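Local structure of apical membrane antigen AMA1 (Toxoplasma gondii ME49, 4YIV) at residues I37-G42 / V276-P281; K64-Q69 / Y196-R201. The protein takes part in host cell invasion as an essential microneme protein of the moving junction formed between the parasite's apical tip and the host cell membrane. All coordinates share one frame; numbering follows the deposited sequence.

Contact 1: residues I37-G42 / V276-P281; sequences IYVDLG and VASDQP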
ATOM      1  N   ILE A  37       1.712   7.008  -0.814  1.00 20.13           N
ATOM      2  CA  ILE A  37       1.557   5.651  -0.281  1.00 19.92           C
ATOM      3  C   ILE A  37       1.725   5.696   1.226  1.00 20.41           C
ATOM      4  O   ILE A  37       0.894   5.186   1.975  1.00 19.81           O
ATOM      5  CB  ILE A  37       2.577   4.725  -0.912  1.00 17.78           C
ATOM      6  CG1 ILE A  37       2.296   4.617  -2.422  1.00 17.20           C
ATOM      7  CG2 ILE A  37       2.513   3.325  -0.249  1.00 21.16           C
ATOM      8  CD1 ILE A  37       3.346   3.921  -3.185  1.00 21.00           C
ATOM      9  N   TYR A  38       2.836   6.300   1.673  1.00 20.85           N
ATOM     10  CA  TYR A  38       3.084   6.395   3.093  1.00 18.90           C
ATOM     11  C   TYR A  38       2.020   7.280   3.720  1.00 18.40           C
ATOM     12  O   TYR A  38       1.274   6.861   4.611  1.00 20.52           O
ATOM     13  CB  TYR A  38       4.505   6.922   3.335  1.00 21.14           C
ATOM     14  CG  TYR A  38       4.873   7.062   4.789  1.00 20.65           C
ATOM     15  CD1 TYR A  38       5.221   5.962   5.549  1.00 21.98           C
ATOM     16  CD2 TYR A  38       4.897   8.309   5.383  1.00 23.76           C
ATOM     17  CE1 TYR A  38       5.572   6.110   6.893  1.00 25.28           C
ATOM     18  CE2 TYR A  38       5.251   8.474   6.696  1.00 22.54           C
ATOM     19  CZ  TYR A  38       5.593   7.374   7.452  1.00 26.34           C
ATOM     20  OH  TYR A  38       5.954   7.561   8.762  1.00 31.18           O
ATOM     21  N   VAL A  39       1.927   8.509   3.224  1.00 18.45           N
ATOM     22  CA  VAL A  39       0.759   9.340   3.450  1.00 17.20           C
ATOM     23  C   VAL A  39       0.099   9.661   2.109  1.00 19.61           C
ATOM     24  O   VAL A  39       0.755  10.198   1.221  1.00 18.83           O
ATOM     25  CB  VAL A  39       1.128  10.659   4.151  1.00 21.81           C
ATOM     26  CG1 VAL A  39      -0.094  11.575   4.225  1.00 19.66           C
ATOM     27  CG2 VAL A  39       1.707  10.326   5.535  1.00 21.27           C
ATOM     28  N   ASP A  40      -1.182   9.314   1.992  1.00 19.35           N
ATOM     29  CA  ASP A  40      -1.958   9.473   0.764  1.00 18.18           C
ATOM     30  C   ASP A  40      -2.933  10.609   0.981  1.00 19.47           C
ATOM     31  O   ASP A  40      -3.894  10.457   1.731  1.00 17.84           O
ATOM     32  CB  ASP A  40      -2.721   8.189   0.401  1.00 19.71           C
ATOM     33  CG  ASP A  40      -3.641   8.350  -0.825  1.00 22.74           C
ATOM     34  OD1 ASP A  40      -3.751   9.473  -1.406  1.00 21.04           O
ATOM     35  OD2 ASP A  40      -4.306   7.332  -1.173  1.00 20.86           O
ATOM     36  N   LEU A  41      -2.665  11.735   0.328  1.00 20.57           N
ATOM     37  CA  LEU A  41      -3.562  12.920   0.360  1.00 19.92           C
ATOM     38  C   LEU A  41      -3.592  13.575  -1.022  1.00 23.65           C
ATOM     39  O   LEU A  41      -3.249  14.748  -1.180  1.00 23.51           O
ATOM     40  CB  LEU A  41      -3.093  13.905   1.433  1.00 21.30           C
ATOM     41  CG  LEU A  41      -3.216  13.356   2.857  1.00 20.15           C
ATOM     42  CD1 LEU A  41      -2.525  14.338   3.816  1.00 25.27           C
ATOM     43  CD2 LEU A  41      -4.654  13.163   3.269  1.00 22.43           C
ATOM     44  N   GLY A  42      -3.933  12.783  -2.037  1.00 22.90           N
ATOM     45  CA  GLY A  42      -3.750  13.195  -3.422  1.00 23.55           C
ATOM     46  C   GLY A  42      -4.828  14.129  -3.952  1.00 24.26           C
ATOM     47  O   GLY A  42      -4.640  14.747  -4.997  1.00 24.11           O
ATOM     48  N   VAL A 276       9.907   7.242   0.154  1.00 21.44           N
ATOM     49  CA  VAL A 276       8.634   6.663  -0.322  1.00 20.32           C
ATOM     50  C   VAL A 276       7.646   7.764  -0.732  1.00 25.40           C
ATOM     51  O   VAL A 276       7.601   8.823  -0.112  1.00 20.68           O
ATOM     52  CB  VAL A 276       7.969   5.760   0.768  1.00 20.84           C
ATOM     53  CG1 VAL A 276       7.591   6.620   1.954  1.00 26.53           C
ATOM     54  CG2 VAL A 276       6.703   5.038   0.263  1.00 23.65           C
ATOM     55  N   ALA A 277       6.843   7.515  -1.765  1.00 21.89           N
ATOM     56  CA  ALA A 277       5.811   8.473  -2.163  1.00 18.58           C
ATOM     57  C   ALA A 277       4.963   8.871  -0.988  1.00 23.41           C
ATOM     58  O   ALA A 277       4.378   8.029  -0.323  1.00 19.21           O
ATOM     59  CB  ALA A 277       4.935   7.892  -3.241  1.00 20.64           C
ATOM     60  N   SER A 278       4.904  10.172  -0.717  1.00 20.38           N
ATOM     61  CA  SER A 278       4.155  10.667   0.411  1.00 20.72           C
ATOM     62  C   SER A 278       3.708  12.092   0.156  1.00 23.52           C
ATOM     63  O   SER A 278       4.409  12.903  -0.459  1.00 23.48           O
ATOM     64  CB  SER A 278       4.951  10.582   1.706  1.00 27.17           C
ATOM     65  OG  SER A 278       4.197  11.163   2.760  1.00 29.86           O
ATOM     66  N   ASP A 279       2.506  12.382   0.608  1.00 21.12           N
ATOM     67  CA  ASP A 279       1.842  13.649   0.281  1.00 22.91           C
ATOM     68  C   ASP A 279       1.809  14.600   1.506  1.00 25.75           C
ATOM     69  O   ASP A 279       1.041  15.559   1.525  1.00 24.91           O
ATOM     70  CB  ASP A 279       0.407  13.382  -0.209  1.00 21.66           C
ATOM     71  CG  ASP A 279       0.357  12.551  -1.509  1.00 23.63           C
ATOM     72  OD1 ASP A 279       1.418  12.396  -2.164  1.00 21.62           O
ATOM     73  OD2 ASP A 279      -0.755  12.060  -1.870  1.00 23.08           O
ATOM     74  N   GLN A 280       2.598  14.295   2.534  1.00 26.41           N
ATOM     75  CA  GLN A 280       2.486  15.005   3.821  1.00 30.65           C
ATOM     76  C   GLN A 280       3.446  16.215   3.842  1.00 38.07           C
ATOM     77  O   GLN A 280       4.552  16.125   3.325  1.00 41.61           O
ATOM     78  CB  GLN A 280       2.800  14.069   4.975  1.00 37.59           C
ATOM     79  CG  GLN A 280       2.772  14.745   6.348  1.00 48.07           C
ATOM     80  CD  GLN A 280       1.438  14.653   7.105  1.00 36.87           C
ATOM     81  OE1 GLN A 280       0.444  14.089   6.618  1.00 29.77           O
ATOM     82  NE2 GLN A 280       1.420  15.225   8.322  1.00 27.69           N
ATOM     83  N   PRO A 281       3.021  17.348   4.454  1.00 54.19           N
ATOM     84  CA  PRO A 281       3.839  18.580   4.434  1.00 56.15           C
ATOM     85  C   PRO A 281       5.321  18.419   4.884  1.00 55.22           C
ATOM     86  O   PRO A 281       6.165  18.768   4.072  1.00 54.18           O
ATOM     87  CB  PRO A 281       3.063  19.533   5.364  1.00 61.30           C
ATOM     88  CG  PRO A 281       1.628  19.081   5.282  1.00 56.14           C
ATOM     89  CD  PRO A 281       1.668  17.583   5.015  1.00 55.11           C
TER
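Two loops are sewn together here in the PAN-type part of the AMA1 ectodomain: Ile37-Gly42, leading into strand 43-47, and Val276-Pro281, which follows helix 263-272. The contact is buried, and three of its four hydrogen bonds run between backbone atoms, though neither loop is a regular strand. Ala277 O takes two N-H groups. Tyr38 N arrives nearly along its C=O axis at 3.1 Å, whereas Ile37 N, 2.9 Å away, sits well above the carbonyl plane. Asp279 N gives a hydrogen bond to Val39 O, and the Asp279 side chain turns back so that OD2 accepts Leu41 N at 2.9 Å on its anti side. OD2 is also hydrogen-bonded with Gly36 N, and OD1 with Ser293 OG. The like-charged Asp40 OD1 stands 4.0 Å from Asp279 OD2, the carboxylate planes nearly perpendicular, and Ser35 OG is hydrogen-bonded to both; the N-H donors probably offset part of the repulsion, but the pair's ionisation may be shifted. Apolar fit completes the seam. Val276 CG1, between its own backbone N and carbonyl carbon (chi1 64°), presses on Tyr38 CB. The Val39 isopropyl group rests against Gln280, whose bend at chi2 leaves OE1 3.5 Å from Val39 CG1.

Contact 2: residues K64-Q69 / Y196-R201; sequences KHIELQ and YCFKPR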
ATOM      1  N   LYS A  64      -0.530  -1.742   6.016  1.00 17.62           N
ATOM      2  CA  LYS A  64      -0.442  -0.372   6.553  1.00 15.25           C
ATOM      3  C   LYS A  64      -1.456  -0.160   7.646  1.00 19.95           C
ATOM      4  O   LYS A  64      -2.625  -0.456   7.496  1.00 20.04           O
ATOM      5  CB  LYS A  64      -0.634   0.704   5.462  1.00 18.22           C
ATOM      6  CG  LYS A  64      -0.877   2.120   6.015  1.00 15.49           C
ATOM      7  CD  LYS A  64      -1.010   3.134   4.884  1.00 18.43           C
ATOM      8  CE  LYS A  64      -1.411   4.541   5.400  1.00 18.24           C
ATOM      9  NZ  LYS A  64      -1.274   5.569   4.327  1.00 20.68           N
ATOM     10  N   HIS A  65      -0.986   0.399   8.760  1.00 19.03           N
ATOM     11  CA  HIS A  65      -1.850   0.795   9.850  1.00 19.87           C
ATOM     12  C   HIS A  65      -1.284   2.087  10.436  1.00 19.87           C
ATOM     13  O   HIS A  65      -0.137   2.446  10.170  1.00 19.91           O
ATOM     14  CB  HIS A  65      -1.954  -0.301  10.936  1.00 22.08           C
ATOM     15  CG  HIS A  65      -0.644  -0.811  11.444  1.00 19.21           C
ATOM     16  ND1 HIS A  65       0.196  -1.611  10.696  1.00 22.99           N
ATOM     17  CD2 HIS A  65      -0.058  -0.694  12.664  1.00 26.27           C
ATOM     18  CE1 HIS A  65       1.266  -1.922  11.413  1.00 26.02           C
ATOM     19  NE2 HIS A  65       1.142  -1.369  12.608  1.00 23.79           N
ATOM     20  N   ILE A  66      -2.097   2.778  11.212  1.00 19.79           N
ATOM     21  CA  ILE A  66      -1.687   4.038  11.826  1.00 19.57           C
ATOM     22  C   ILE A  66      -1.404   3.766  13.312  1.00 23.08           C
ATOM     23  O   ILE A  66      -2.285   3.361  14.040  1.00 23.83           O
ATOM     24  CB  ILE A  66      -2.762   5.112  11.681  1.00 18.24           C
ATOM     25  CG1 ILE A  66      -3.221   5.241  10.197  1.00 17.94           C
ATOM     26  CG2 ILE A  66      -2.208   6.460  12.174  1.00 19.75           C
ATOM     27  CD1 ILE A  66      -2.040   5.587   9.238  1.00 19.37           C
ATOM     28  N   GLU A  67      -0.168   3.985  13.728  1.00 20.27           N
ATOM     29  CA  GLU A  67       0.236   3.765  15.097  1.00 24.45           C
ATOM     30  C   GLU A  67       0.010   5.030  15.913  1.00 25.04           C
ATOM     31  O   GLU A  67       0.500   6.091  15.518  1.00 22.70           O
ATOM     32  CB  GLU A  67       1.719   3.375  15.112  1.00 25.21           C
ATOM     33  CG  GLU A  67       2.367   3.215  16.494  1.00 30.59           C
ATOM     34  CD  GLU A  67       3.876   2.948  16.363  1.00 37.68           C
ATOM     35  OE1 GLU A  67       4.312   1.784  16.476  1.00 42.71           O
ATOM     36  OE2 GLU A  67       4.620   3.906  16.114  1.00 37.40           O
ATOM     37  N   LEU A  68      -0.665   4.920  17.062  1.00 22.08           N
ATOM     38  CA  LEU A  68      -1.014   6.106  17.849  1.00 24.65           C
ATOM     39  C   LEU A  68      -0.051   6.297  19.017  1.00 27.27           C
ATOM     40  O   LEU A  68       0.640   5.367  19.411  1.00 26.50           O
ATOM     41  CB  LEU A  68      -2.443   6.004  18.380  1.00 23.49           C
ATOM     42  CG  LEU A  68      -3.535   5.586  17.400  1.00 22.54           C
ATOM     43  CD1 LEU A  68      -4.882   5.818  18.047  1.00 23.24           C
ATOM     44  CD2 LEU A  68      -3.435   6.338  16.098  1.00 22.20           C
ATOM     45  N   GLN A  69      -0.018   7.501  19.576  1.00 26.55           N
ATOM     46  CA  GLN A  69       0.860   7.780  20.733  1.00 26.50           C
ATOM     47  C   GLN A  69       0.055   8.379  21.903  1.00 25.79           C
ATOM     48  O   GLN A  69       0.392   9.442  22.439  1.00 24.19           O
ATOM     49  CB  GLN A  69       1.999   8.717  20.314  1.00 26.47           C
ATOM     50  CG  GLN A  69       3.035   8.117  19.304  1.00 27.09           C
ATOM     51  CD  GLN A  69       3.853   6.964  19.872  1.00 38.86           C
ATOM     52  OE1 GLN A  69       4.103   6.877  21.082  1.00 44.15           O
ATOM     53  NE2 GLN A  69       4.277   6.067  18.991  1.00 41.77           N
ATOM     54  N   TYR A 196      -3.144  13.577  19.954  1.00 24.05           N
ATOM     55  CA  TYR A 196      -1.996  12.692  20.070  1.00 25.90           C
ATOM     56  C   TYR A 196      -1.305  12.606  18.709  1.00 24.19           C
ATOM     57  O   TYR A 196      -1.913  12.834  17.658  1.00 23.98           O
ATOM     58  CB  TYR A 196      -2.429  11.302  20.553  1.00 23.79           C
ATOM     59  CG  TYR A 196      -3.599  10.757  19.734  1.00 22.32           C
ATOM     60  CD1 TYR A 196      -3.390  10.159  18.489  1.00 23.02           C
ATOM     61  CD2 TYR A 196      -4.905  10.911  20.179  1.00 25.35           C
ATOM     62  CE1 TYR A 196      -4.466   9.699  17.728  1.00 22.94           C
ATOM     63  CE2 TYR A 196      -6.002  10.446  19.433  1.00 26.11           C
ATOM     64  CZ  TYR A 196      -5.779   9.848  18.199  1.00 24.11           C
ATOM     65  OH  TYR A 196      -6.885   9.415  17.469  1.00 25.24           O
ATOM     66  N   CYS A 197      -0.024  12.275  18.751  1.00 22.24           N
ATOM     67  CA  CYS A 197       0.766  12.087  17.562  1.00 22.65           C
ATOM     68  C   CYS A 197       0.468  10.692  17.014  1.00 21.67           C
ATOM     69  O   CYS A 197       0.042   9.796  17.748  1.00 22.42           O
ATOM     70  CB  CYS A 197       2.257  12.242  17.869  1.00 25.37           C
ATOM     71  SG  CYS A 197       2.745  13.975  18.324  1.00 27.94           S
ATOM     72  N   PHE A 198       0.707  10.524  15.726  1.00 20.57           N
ATOM     73  CA  PHE A 198       0.479   9.231  15.084  1.00 19.81           C
ATOM     74  C   PHE A 198       1.227   9.222  13.775  1.00 21.58           C
ATOM     75  O   PHE A 198       1.552  10.266  13.243  1.00 20.62           O
ATOM     76  CB  PHE A 198      -1.017   8.967  14.870  1.00 21.73           C
ATOM     77  CG  PHE A 198      -1.758  10.102  14.203  1.00 20.56           C
ATOM     78  CD1 PHE A 198      -1.874  10.167  12.826  1.00 19.83           C
ATOM     79  CD2 PHE A 198      -2.393  11.086  14.974  1.00 20.86           C
ATOM     80  CE1 PHE A 198      -2.555  11.219  12.216  1.00 21.17           C
ATOM     81  CE2 PHE A 198      -3.100  12.126  14.372  1.00 23.73           C
ATOM     82  CZ  PHE A 198      -3.179  12.196  12.987  1.00 23.26           C
ATOM     83  N   LYS A 199       1.508   8.033  13.262  1.00 20.44           N
ATOM     84  CA  LYS A 199       2.208   7.907  11.992  1.00 19.72           C
ATOM     85  C   LYS A 199       1.894   6.533  11.384  1.00 20.20           C
ATOM     86  O   LYS A 199       1.530   5.586  12.118  1.00 16.60           O
ATOM     87  CB  LYS A 199       3.720   8.052  12.174  1.00 22.85           C
ATOM     88  CG  LYS A 199       4.350   6.915  12.952  1.00 27.52           C
ATOM     89  CD  LYS A 199       5.860   7.111  13.130  1.00 34.54           C
ATOM     90  CE  LYS A 199       6.426   6.039  14.075  1.00 43.84           C
ATOM     91  NZ  LYS A 199       7.819   6.376  14.518  1.00 48.64           N
ATOM     92  N   PRO A 200       2.057   6.419  10.062  1.00 19.45           N
ATOM     93  CA  PRO A 200       1.838   5.133   9.389  1.00 16.66           C
ATOM     94  C   PRO A 200       2.937   4.158   9.717  1.00 22.87           C
ATOM     95  O   PRO A 200       4.081   4.574   9.899  1.00 19.99           O
ATOM     96  CB  PRO A 200       1.863   5.496   7.898  1.00 17.05           C
ATOM     97  CG  PRO A 200       1.724   7.036   7.852  1.00 19.11           C
ATOM     98  CD  PRO A 200       2.409   7.483   9.101  1.00 19.85           C
ATOM     99  N   ARG A 201       2.587   2.885   9.731  1.00 19.62           N
ATOM    100  CA  ARG A 201       3.552   1.861   9.994  1.00 22.20           C
ATOM    101  C   ARG A 201       3.196   0.534   9.344  1.00 22.13           C
ATOM    102  O   ARG A 201       2.037   0.218   9.127  1.00 19.20           O
ATOM    103  CB  ARG A 201       3.613   1.642  11.508  1.00 25.12           C
ATOM    104  CG  ARG A 201       4.934   1.126  12.045  1.00 42.36           C
ATOM    105  CD  ARG A 201       5.846   2.276  12.440  1.00 43.99           C
ATOM    106  NE  ARG A 201       6.891   1.846  13.359  1.00 50.34           N
ATOM    107  CZ  ARG A 201       8.140   1.570  13.002  1.00 55.14           C
ATOM    108  NH1 ARG A 201       9.013   1.183  13.917  1.00 63.64           N
ATOM    109  NH2 ARG A 201       8.521   1.684  11.740  1.00 33.59           N
TER
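Strands 65-68 and 198-201 pair as a two-stranded antiparallel sheet in the same PAN-type region. His65-Arg201 and Glu67-Lys199 are the hydrogen-bonded pairs; Ile66-Pro200 and Leu68-Phe198 are the non-hydrogen-bonded ones, their side chains on the other face. That second face is apolar and closely fitted. Ile66 spreads its two branches: CG2 meets Phe198 CD1 at 3.8 Å, and CD1 reaches alongside the Pro200 ring, 4.1 Å from Pro200 CB. Leu68 works the same way one pair along, its CD2 filling the hollow between Phe198 CB and the Tyr196 ring, 3.9 Å from Tyr196 CE1, while CD1 lies against the same ring. A chi1 of 50° brings the CE1 side of the Tyr196 ring obliquely against these two Leu68 methyls. Phe101 extends this patch by an edge-to-face stack with Phe198, and the Cys184-Cys197 disulfide fixes the chain just beside Phe198.

The face of His65, Glu67, Lys199 and Arg201 is polar and partly exposed, built largely from long chains lying side by side. The Glu67 carboxylate stays beyond salt-bridge distance of both basic groups: OE2 is 4.3 Å from Lys199 NZ, and OE1 faces the edge of the Arg201 guanidinium, 4.0 Å from NE, with the two planes 71° apart. Arg201 finds its salt bridge in Glu272 instead. With CG set between its backbone N and carbonyl carbon (chi1 52°) and ND1 hydrogen-bonded to Gly63 O, His65 lays one ring face over Arg201 O, its CE1 3.2 Å from that oxygen.

How the contacts relate
Contact 2 is nested, along the chain, inside the loop closed by contact 1, and the two centres lie 14 Å apart. Contact 1 is the more buried and joins irregular loops, with a carboxylate standing in for part of the backbone pairing; contact 2 is a regular strand pair, divided into an apolar buried face and a partly exposed charged one. They meet directly. Lys64 of contact 2 is fully extended, and its NZ hydrogen-bonds to Tyr38 O (2.9 Å) and Ile37 O of contact 1 and to Gln176 OE1, the last of which also accepts Asp40 N. Pro200 CG packs on Tyr38 O and Val39 CG2.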